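Local coordinates for diol-dehydratase (Roseburia inulinivorans, PDB 5I2A), which probably catalyses the B12-independent dehydration of 1,2-propanediol as a member of the glycyl radical enzyme family, at residues 59-64 against 276-281; 49-54 against 210-215; 55-60 against 214-219; 32-37 against 122-127. All blocks are in the same frame, centred on the assembly; numbering follows the deposited sequence.

Contact 1: residues 59-64 against 276-281; sequences HILKNL and LQIESS
Where Ile60, Leu61 and Leu64 meet Ile278, no flat group takes part; the ring of His59 lies on the side of helix 49-63 turned from residues 276-281. One face of that imidazole carries Asn63 ND2, 3.2 Å above the ring plane and displaced toward the rim. The same nitrogen donates to His59 O at 2.9 Å, striking a lone pair in the carbonyl plane (N-H...O angle 152°), and NE2 of the ring is hydrogen-bonded to Glu39 OE1 of helix 32-43.

The contact itself is wholly aliphatic, one isoleucine set against three residues of the other helix. Ile278 presents two methyls. Its CG2 lies 3.7 Å from Ile60 CG2, the two side chains passing side by side and pointing opposite ways, and it also touches Leu61 CD2. Its CD1 lies 3.9 Å from Leu61 CD2 and 4.0 Å from Leu64 CD2, the latter a tip-to-tip approach. This joins the C-terminal ends of two helices, 49-63 and 262-279, in the helical part of the pyruvate formate lyase-like fold. Leu64 is already past its helix, but with CG anti to the backbone N (chi1 -159°) its side chain still extends toward Ile278. All four touching residues are buried. At the helix end Ile60 O accepts from both Asn63 N and Leu64 N. The guanidinium of Arg223 adds bonds to Leu61 O and Leu64 O, while Arg33 NE meets Ile278 O.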
# COMPACT_ATOMS: atom_id res chain seq x y z
N HIS A 59 -2.69 -0.63 22.82
CA HIS A 59 -1.84 0.02 23.80
C HIS A 59 -2.52 1.25 24.40
O HIS A 59 -2.37 1.52 25.59
CB HIS A 59 -0.51 0.43 23.17
CG HIS A 59 0.54 0.81 24.16
ND1 HIS A 59 1.03 -0.08 25.10
CD2 HIS A 59 1.22 1.96 24.34
CE1 HIS A 59 1.95 0.53 25.82
NE2 HIS A 59 2.09 1.76 25.38
N ILE A 60 -3.26 1.98 23.58
CA ILE A 60 -3.99 3.14 24.05
C ILE A 60 -5.08 2.70 25.05
O ILE A 60 -5.18 3.26 26.12
CB ILE A 60 -4.62 3.94 22.89
CG1 ILE A 60 -3.54 4.60 22.04
CG2 ILE A 60 -5.57 5.00 23.42
CD1 ILE A 60 -3.98 4.91 20.63
N LEU A 61 -5.86 1.68 24.71
CA LEU A 61 -6.98 1.32 25.57
C LEU A 61 -6.50 0.66 26.87
O LEU A 61 -7.18 0.74 27.89
CB LEU A 61 -7.97 0.41 24.84
CG LEU A 61 -8.76 1.05 23.69
CD1 LEU A 61 -9.82 0.09 23.17
CD2 LEU A 61 -9.40 2.37 24.09
N LYS A 62 -5.33 0.03 26.84
CA LYS A 62 -4.78 -0.58 28.05
C LYS A 62 -4.32 0.48 29.05
O LYS A 62 -4.44 0.29 30.24
CB LYS A 62 -3.62 -1.52 27.73
CG LYS A 62 -4.05 -2.94 27.40
CD LYS A 62 -2.94 -3.75 26.73
CE LYS A 62 -1.69 -3.88 27.59
NZ LYS A 62 -0.54 -4.46 26.83
N ASN A 63 -3.83 1.61 28.55
CA ASN A 63 -3.12 2.55 29.41
C ASN A 63 -3.71 3.94 29.57
O ASN A 63 -3.30 4.69 30.45
CB ASN A 63 -1.67 2.70 28.93
CG ASN A 63 -0.91 1.38 29.00
OD1 ASN A 63 -0.57 0.92 30.07
ND2 ASN A 63 -0.67 0.76 27.85
N LEU A 64 -4.66 4.31 28.71
CA LEU A 64 -5.26 5.63 28.78
C LEU A 64 -5.92 5.83 30.16
O LEU A 64 -6.63 4.95 30.62
CB LEU A 64 -6.28 5.80 27.66
CG LEU A 64 -6.66 7.20 27.23
CD1 LEU A 64 -5.45 7.98 26.71
CD2 LEU A 64 -7.79 7.13 26.18
N LEU A 276 -14.70 4.10 19.32
CA LEU A 276 -14.60 4.45 17.90
C LEU A 276 -13.89 5.79 17.76
O LEU A 276 -13.13 6.00 16.82
CB LEU A 276 -15.97 4.49 17.23
CG LEU A 276 -16.61 3.13 16.92
CD1 LEU A 276 -18.04 3.32 16.48
CD2 LEU A 276 -15.81 2.37 15.84
N GLN A 277 -14.13 6.69 18.72
CA GLN A 277 -13.59 8.05 18.65
C GLN A 277 -12.26 8.20 19.40
O GLN A 277 -11.65 9.26 19.40
CB GLN A 277 -14.65 9.04 19.16
CG GLN A 277 -15.88 8.99 18.23
CD GLN A 277 -16.98 9.92 18.62
OE1 GLN A 277 -16.96 11.09 18.27
NE2 GLN A 277 -17.98 9.39 19.33
N ILE A 278 -11.83 7.10 20.00
CA ILE A 278 -10.45 6.96 20.45
C ILE A 278 -9.61 6.37 19.30
O ILE A 278 -8.51 6.83 19.04
CB ILE A 278 -10.36 6.06 21.71
CG1 ILE A 278 -11.00 6.76 22.91
CG2 ILE A 278 -8.92 5.67 22.02
CD1 ILE A 278 -11.04 5.87 24.16
N GLU A 279 -10.15 5.37 18.62
CA GLU A 279 -9.46 4.74 17.50
C GLU A 279 -9.12 5.76 16.42
O GLU A 279 -8.03 5.76 15.89
CB GLU A 279 -10.29 3.60 16.87
CG GLU A 279 -9.48 2.84 15.81
CD GLU A 279 -10.27 1.76 15.07
OE1 GLU A 279 -11.49 1.93 14.87
OE2 GLU A 279 -9.64 0.74 14.70
N SER A 280 -10.08 6.64 16.13
CA SER A 280 -9.89 7.70 15.16
C SER A 280 -10.61 8.97 15.59
O SER A 280 -11.62 8.91 16.28
CB SER A 280 -10.40 7.26 13.78
OG SER A 280 -10.39 8.35 12.88
N SER A 281 -10.11 10.13 15.16
CA SER A 281 -10.75 11.41 15.46
C SER A 281 -11.85 11.81 14.47
O SER A 281 -12.37 12.92 14.55
CB SER A 281 -9.70 12.53 15.50
OG SER A 281 -8.88 12.49 14.35

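Contact 2: residues 49-54 against 210-215; sequences VVMRKA and ILISCD
Ile212 and Ser213 meet Met51 and Ala54 where helix 200-233 runs beside helix 49-63 as a nearly parallel pair: the short segment axes lie 9.2 Å apart, with only 10° between their N-to-C directions. The pair belongs to the helical part of the pyruvate formate lyase-like fold. Along residues 210-215, Ile210 points its CB away from the partner helix and packs on Val186 of helix 171-190, and Leu211 likewise touches Lys183 and Met190 there.

Ile212 comes next and carries most of the apolar contact. Its CD1 lies 3.5 Å from Met51 SD, a close approach, and 4.0 Å from Met51 CE. The thioether reaches this methyl because Met51, with CG anti to the backbone N (chi1 177°), then bends at both chi2 and chi3; the bent chain lies roughly perpendicular to the Ile212 side chain. The other branch of Ile212, CG2, rests against the backbone of the facing helix, 3.8 Å from Ala54 O, and lies 4.2 Å from Ala54 CB.

At Ser213 the backbones come nearest, its CA being 5.5 Å from that of Ala54, a spacing for which small side chains on both helices leave room. The serine hydroxyl is hydrogen-bonded back to Ser209 O, one turn earlier in its own helix, so its polar need is met without the partner helix. Toward helix 49-63, Ser213 OG abuts the methyl of the alanine, 3.7 Å from Ala54 CB. The walk ends at Asp215, whose OD1 forms a salt bridge with Lys183 NZ of helix 171-190.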
# COMPACT_ATOMS: atom_id res chain seq x y z
N VAL A 49 1.10 -2.03 8.40
CA VAL A 49 0.40 -0.87 8.92
C VAL A 49 -0.83 -1.24 9.77
O VAL A 49 -1.00 -0.74 10.87
CB VAL A 49 -0.08 0.05 7.79
CG1 VAL A 49 -0.72 1.29 8.38
CG2 VAL A 49 1.08 0.45 6.89
N VAL A 50 -1.67 -2.12 9.25
CA VAL A 50 -2.92 -2.38 9.93
C VAL A 50 -2.67 -3.09 11.27
O VAL A 50 -3.42 -2.90 12.23
CB VAL A 50 -3.91 -3.18 9.05
CG1 VAL A 50 -3.47 -4.63 8.86
CG2 VAL A 50 -5.30 -3.11 9.64
N MET A 51 -1.61 -3.89 11.34
CA MET A 51 -1.24 -4.55 12.60
C MET A 51 -0.71 -3.50 13.58
O MET A 51 -1.01 -3.54 14.77
CB MET A 51 -0.19 -5.64 12.37
CG MET A 51 0.28 -6.32 13.66
SD MET A 51 -1.06 -7.04 14.65
CE MET A 51 -1.73 -8.25 13.50
N ARG A 52 0.04 -2.54 13.06
CA ARG A 52 0.53 -1.47 13.92
C ARG A 52 -0.63 -0.64 14.49
O ARG A 52 -0.57 -0.23 15.65
CB ARG A 52 1.50 -0.57 13.16
CG ARG A 52 2.74 -1.32 12.64
CD ARG A 52 3.73 -0.37 11.97
NE ARG A 52 4.44 0.46 12.94
CZ ARG A 52 5.11 1.56 12.61
NH1 ARG A 52 5.15 1.98 11.36
NH2 ARG A 52 5.74 2.25 13.55
N LYS A 53 -1.68 -0.42 13.69
CA LYS A 53 -2.86 0.34 14.17
C LYS A 53 -3.59 -0.43 15.28
O LYS A 53 -4.02 0.16 16.26
CB LYS A 53 -3.85 0.63 13.03
CG LYS A 53 -3.32 1.45 11.86
CD LYS A 53 -3.08 2.88 12.22
CE LYS A 53 -4.41 3.58 12.49
NZ LYS A 53 -4.16 4.90 13.07
N ALA A 54 -3.72 -1.74 15.09
CA ALA A 54 -4.38 -2.60 16.07
C ALA A 54 -3.61 -2.59 17.38
O ALA A 54 -4.20 -2.43 18.45
CB ALA A 54 -4.51 -4.02 15.56
N ILE A 210 -8.26 -7.34 13.78
CA ILE A 210 -9.58 -7.20 14.36
C ILE A 210 -9.65 -7.89 15.73
O ILE A 210 -10.17 -7.32 16.69
CB ILE A 210 -10.67 -7.77 13.45
CG1 ILE A 210 -10.78 -6.93 12.17
CG2 ILE A 210 -12.02 -7.83 14.19
CD1 ILE A 210 -11.80 -7.48 11.12
N LEU A 211 -9.11 -9.10 15.82
CA LEU A 211 -9.12 -9.84 17.08
C LEU A 211 -8.46 -9.02 18.20
O LEU A 211 -9.01 -8.85 19.28
CB LEU A 211 -8.42 -11.21 16.93
CG LEU A 211 -9.11 -12.23 16.02
CD1 LEU A 211 -8.35 -13.55 16.02
CD2 LEU A 211 -10.56 -12.44 16.43
N ILE A 212 -7.29 -8.49 17.89
CA ILE A 212 -6.56 -7.67 18.83
C ILE A 212 -7.38 -6.43 19.23
O ILE A 212 -7.46 -6.10 20.42
CB ILE A 212 -5.20 -7.26 18.24
CG1 ILE A 212 -4.31 -8.50 18.12
CG2 ILE A 212 -4.53 -6.20 19.11
CD1 ILE A 212 -3.10 -8.32 17.25
N SER A 213 -8.03 -5.80 18.26
CA SER A 213 -8.82 -4.60 18.55
C SER A 213 -10.05 -4.93 19.40
O SER A 213 -10.42 -4.17 20.28
CB SER A 213 -9.24 -3.91 17.24
OG SER A 213 -8.11 -3.57 16.45
N CYS A 214 -10.69 -6.06 19.12
CA CYS A 214 -11.84 -6.45 19.93
C CYS A 214 -11.42 -6.74 21.38
O CYS A 214 -12.06 -6.28 22.32
CB CYS A 214 -12.53 -7.66 19.33
SG CYS A 214 -13.49 -7.28 17.85
N ASP A 215 -10.31 -7.46 21.55
CA ASP A 215 -9.83 -7.76 22.90
C ASP A 215 -9.38 -6.50 23.64
O ASP A 215 -9.52 -6.42 24.86
CB ASP A 215 -8.70 -8.79 22.85
CG ASP A 215 -9.23 -10.20 22.58
OD1 ASP A 215 -10.37 -10.49 22.99
OD2 ASP A 215 -8.51 -11.01 21.96

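Contact 3: residues 55-60 against 214-219; sequences RAFEHI and CDAVIT
Apolar contact comes first: Phe57 and Val217 touch through ring carbon CE2 and methyl CG2, 3.7 Å apart, with Phe57 CZ 3.9 Å from the same methyl. The methyl approaches the ring at a slant. Phe57 gets there with CG anti to the backbone N (chi1 -174°), which swings the ring across toward helix 200-233.

A second kind is methyl against the main chain and CB of Glu58. Ala216 CB points at the partner helix and lies 3.6 Å from Glu58 CA and 4.0 Å from Glu58 CB; here the backbones approach to 4.7 Å between the CA atoms of Glu58 and Ala216.

Between the two segments the contact is apolar; polar bonds run within the helices. Arg55 NH1 donates to Glu58 OE1 at 3.1 Å in a salt bridge: NH1 meets the syn lone pair of OE1, and OE1 lies nearly in the guanidinium plane, which probably steadies the carboxylate end of a residue whose CB packs on Ala216. In the other helix, Asp215 O accepts from Thr219 N and Thr219 OG1, which reach it from opposite faces of its plane.

With segment axes 8.7 Å apart and 6° between them, this is close parallel helix pairing through an alanine, within the helical part of the pyruvate formate lyase-like fold.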
# COMPACT_ATOMS: atom_id res chain seq x y z
N ARG A 55 -2.29 -2.72 17.29
CA ARG A 55 -1.43 -2.72 18.46
C ARG A 55 -1.45 -1.35 19.15
O ARG A 55 -1.41 -1.29 20.37
CB ARG A 55 0.01 -3.09 18.09
CG ARG A 55 0.18 -4.56 17.69
CD ARG A 55 -0.01 -5.49 18.87
NE ARG A 55 0.27 -6.88 18.51
CZ ARG A 55 -0.18 -7.92 19.20
NH1 ARG A 55 -0.92 -7.73 20.29
NH2 ARG A 55 0.12 -9.16 18.81
N ALA A 56 -1.52 -0.27 18.39
CA ALA A 56 -1.58 1.04 19.00
C ALA A 56 -2.94 1.24 19.72
O ALA A 56 -2.98 1.74 20.82
CB ALA A 56 -1.33 2.13 17.97
N PHE A 57 -4.02 0.81 19.08
CA PHE A 57 -5.36 0.88 19.68
C PHE A 57 -5.35 0.06 20.97
O PHE A 57 -5.84 0.51 22.00
CB PHE A 57 -6.41 0.35 18.69
CG PHE A 57 -7.85 0.51 19.13
CD1 PHE A 57 -8.36 1.74 19.51
CD2 PHE A 57 -8.72 -0.58 19.07
CE1 PHE A 57 -9.70 1.88 19.86
CE2 PHE A 57 -10.06 -0.45 19.41
CZ PHE A 57 -10.55 0.78 19.80
N GLU A 58 -4.76 -1.12 20.90
CA GLU A 58 -4.61 -1.95 22.09
C GLU A 58 -3.82 -1.23 23.19
O GLU A 58 -4.24 -1.20 24.34
CB GLU A 58 -3.94 -3.27 21.72
CG GLU A 58 -3.47 -4.12 22.90
CD GLU A 58 -2.70 -5.34 22.42
OE1 GLU A 58 -1.60 -5.16 21.88
OE2 GLU A 58 -3.21 -6.47 22.53
N HIS A 59 -2.69 -0.63 22.82
CA HIS A 59 -1.84 0.02 23.80
C HIS A 59 -2.52 1.25 24.40
O HIS A 59 -2.37 1.52 25.59
CB HIS A 59 -0.51 0.43 23.17
CG HIS A 59 0.54 0.81 24.16
ND1 HIS A 59 1.03 -0.08 25.10
CD2 HIS A 59 1.22 1.96 24.34
CE1 HIS A 59 1.95 0.53 25.82
NE2 HIS A 59 2.09 1.76 25.38
N ILE A 60 -3.26 1.98 23.58
CA ILE A 60 -3.99 3.14 24.05
C ILE A 60 -5.08 2.70 25.05
O ILE A 60 -5.18 3.26 26.12
CB ILE A 60 -4.62 3.94 22.89
CG1 ILE A 60 -3.54 4.60 22.04
CG2 ILE A 60 -5.57 5.00 23.42
CD1 ILE A 60 -3.98 4.91 20.63
N CYS A 214 -10.69 -6.06 19.12
CA CYS A 214 -11.84 -6.45 19.93
C CYS A 214 -11.42 -6.74 21.38
O CYS A 214 -12.06 -6.28 22.32
CB CYS A 214 -12.53 -7.66 19.33
SG CYS A 214 -13.49 -7.28 17.85
N ASP A 215 -10.31 -7.46 21.55
CA ASP A 215 -9.83 -7.76 22.90
C ASP A 215 -9.38 -6.50 23.64
O ASP A 215 -9.52 -6.42 24.86
CB ASP A 215 -8.70 -8.79 22.85
CG ASP A 215 -9.23 -10.20 22.58
OD1 ASP A 215 -10.37 -10.49 22.99
OD2 ASP A 215 -8.51 -11.01 21.96
N ALA A 216 -8.87 -5.50 22.92
CA ALA A 216 -8.53 -4.22 23.51
C ALA A 216 -9.75 -3.50 24.12
O ALA A 216 -9.68 -2.91 25.19
CB ALA A 216 -7.86 -3.33 22.48
N VAL A 217 -10.87 -3.55 23.42
CA VAL A 217 -12.08 -2.90 23.91
C VAL A 217 -12.63 -3.67 25.12
O VAL A 217 -13.12 -3.07 26.07
CB VAL A 217 -13.15 -2.79 22.82
CG1 VAL A 217 -14.43 -2.17 23.37
CG2 VAL A 217 -12.61 -1.99 21.62
N ILE A 218 -12.54 -4.99 25.08
CA ILE A 218 -12.98 -5.82 26.19
C ILE A 218 -12.15 -5.48 27.41
O ILE A 218 -12.68 -5.25 28.50
CB ILE A 218 -12.88 -7.31 25.87
CG1 ILE A 218 -13.88 -7.66 24.77
CG2 ILE A 218 -13.10 -8.14 27.14
CD1 ILE A 218 -13.72 -9.05 24.18
N THR A 219 -10.84 -5.42 27.20
CA THR A 219 -9.91 -4.99 28.23
C THR A 219 -10.31 -3.64 28.80
O THR A 219 -10.27 -3.43 30.02
CB THR A 219 -8.48 -4.89 27.67
OG1 THR A 219 -8.01 -6.20 27.36
CG2 THR A 219 -7.56 -4.24 28.69

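Contact 4: residues 32-37 against 122-127; sequences ARAELI and LAADAY
Ala34 and Ala124 make the tight part of this contact, a meeting of helix surfaces with very little side chain between them. The methyl of Ala124 sits over the main chain of the other helix, 3.8 Å from Ala34 O and 4.0 Å from Glu35 N, and its nearest side-chain neighbour is Ala34 CB at 4.2 Å. The small residues let the CA atoms of Glu35 and Ala124 come within 5.3 Å. Both alanines are buried, and their carbonyl oxygens share one partner: Thr38 OG1 is hydrogen-bonded to Ala34 O and to Ala124 O, tying the two helices together next to the methyls. This is alanine-mediated packing between helix 32-43 and the C-terminal end of helix 115-125, both within the pyruvate formate lyase-like region.

The looser side is that of Glu35, which is partly exposed. Its CG only grazes Ala124 CB at 4.3 Å, while the carboxylate reaches back along the facing helix, where OE1 forms a salt bridge with Arg120 NH1, one turn before Ala124. That adds an ionic tie between the same two helices on the partly exposed side. Next to Ala124 in sequence, Ala123 is exposed.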
# COMPACT_ATOMS: atom_id res chain seq x y z
N ALA A 32 -2.08 12.25 26.75
CA ALA A 32 -1.87 10.82 26.96
C ALA A 32 -2.01 9.97 25.67
O ALA A 32 -1.20 9.08 25.45
CB ALA A 32 -2.82 10.30 28.02
N ARG A 33 -3.02 10.23 24.85
CA ARG A 33 -3.19 9.42 23.63
C ARG A 33 -1.98 9.54 22.72
O ARG A 33 -1.50 8.55 22.18
CB ARG A 33 -4.45 9.83 22.84
CG ARG A 33 -4.79 8.85 21.71
CD ARG A 33 -6.00 9.28 20.87
NE ARG A 33 -6.22 8.35 19.76
CZ ARG A 33 -5.49 8.33 18.65
NH1 ARG A 33 -4.52 9.21 18.47
NH2 ARG A 33 -5.76 7.45 17.69
N ALA A 34 -1.50 10.76 22.54
CA ALA A 34 -0.38 11.01 21.64
C ALA A 34 0.85 10.28 22.14
O ALA A 34 1.60 9.69 21.36
CB ALA A 34 -0.12 12.50 21.51
N GLU A 35 1.06 10.29 23.45
CA GLU A 35 2.18 9.56 24.04
C GLU A 35 2.04 8.05 23.80
O GLU A 35 3.00 7.38 23.47
CB GLU A 35 2.29 9.84 25.54
CG GLU A 35 2.77 11.25 25.81
CD GLU A 35 2.97 11.55 27.28
OE1 GLU A 35 2.31 10.90 28.12
OE2 GLU A 35 3.79 12.42 27.60
N LEU A 36 0.84 7.53 23.99
CA LEU A 36 0.64 6.10 23.88
C LEU A 36 0.70 5.58 22.43
O LEU A 36 1.23 4.50 22.19
CB LEU A 36 -0.69 5.69 24.52
CG LEU A 36 -0.71 5.86 26.05
CD1 LEU A 36 -2.13 5.74 26.59
CD2 LEU A 36 0.22 4.86 26.74
N ILE A 37 0.18 6.35 21.47
CA ILE A 37 0.25 5.90 20.08
C ILE A 37 1.71 5.94 19.60
O ILE A 37 2.16 5.03 18.90
CB ILE A 37 -0.67 6.73 19.16
CG1 ILE A 37 -0.81 6.05 17.80
CG2 ILE A 37 -0.21 8.19 19.03
CD1 ILE A 37 -1.82 6.71 16.88
N LEU A 122 5.02 18.06 22.43
CA LEU A 122 6.18 18.34 21.60
C LEU A 122 7.04 17.10 21.43
O LEU A 122 7.48 16.79 20.33
CB LEU A 122 7.03 19.47 22.19
CG LEU A 122 6.46 20.88 22.02
CD1 LEU A 122 7.34 21.90 22.75
CD2 LEU A 122 6.35 21.23 20.55
N ALA A 123 7.25 16.39 22.53
CA ALA A 123 8.07 15.19 22.52
C ALA A 123 7.40 14.07 21.75
O ALA A 123 8.04 13.38 20.96
CB ALA A 123 8.38 14.74 23.95
N ALA A 124 6.11 13.86 22.00
CA ALA A 124 5.39 12.80 21.31
C ALA A 124 5.23 13.10 19.82
O ALA A 124 5.41 12.21 19.00
CB ALA A 124 4.04 12.57 21.96
N ASP A 125 4.91 14.34 19.47
CA ASP A 125 4.64 14.70 18.08
C ASP A 125 5.86 14.52 17.17
O ASP A 125 5.72 14.25 15.98
CB ASP A 125 4.18 16.16 17.95
CG ASP A 125 2.80 16.42 18.54
OD1 ASP A 125 2.03 15.49 18.80
OD2 ASP A 125 2.49 17.61 18.73
N ALA A 126 7.06 14.72 17.72
CA ALA A 126 8.27 14.72 16.91
C ALA A 126 8.40 13.42 16.13
O ALA A 126 8.91 13.42 15.02
CB ALA A 126 9.50 14.94 17.79
N TYR A 127 7.92 12.34 16.71
CA TYR A 127 7.92 11.05 16.06
C TYR A 127 7.12 11.02 14.75
O TYR A 127 7.45 10.29 13.83
CB TYR A 127 7.37 9.98 17.00
CG TYR A 127 7.35 8.61 16.35
CD1 TYR A 127 8.53 7.87 16.22
CD2 TYR A 127 6.18 8.07 15.85
CE1 TYR A 127 8.52 6.62 15.62
CE2 TYR A 127 6.16 6.84 15.25
CZ TYR A 127 7.34 6.11 15.15
OH TYR A 127 7.30 4.89 14.56

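How the contacts relate
Contacts 1, 2 and 3 all use helix 49-63. Contacts 2 and 3 are successive levels of one parallel pairing with helix 200-233, their centres 7 Å apart, whereas contact 1 turns the end of the same helix to helix 262-279. Contact 4 joins helices 32-43 and 115-125. Contacts 1, 3 and 4 are buried and contact 2 partly so; the centre of contact 1 lies about 22 Å from the centre of the chain, the shortest of the four. Branched methyls fill contact 1, a thioether enters contact 2, an aromatic ring contact 3, and alanine alone lies at the heart of contact 4. Contacts 1 and 3 touch where Glu279 CB packs on Phe57 CE1 (3.5 Å).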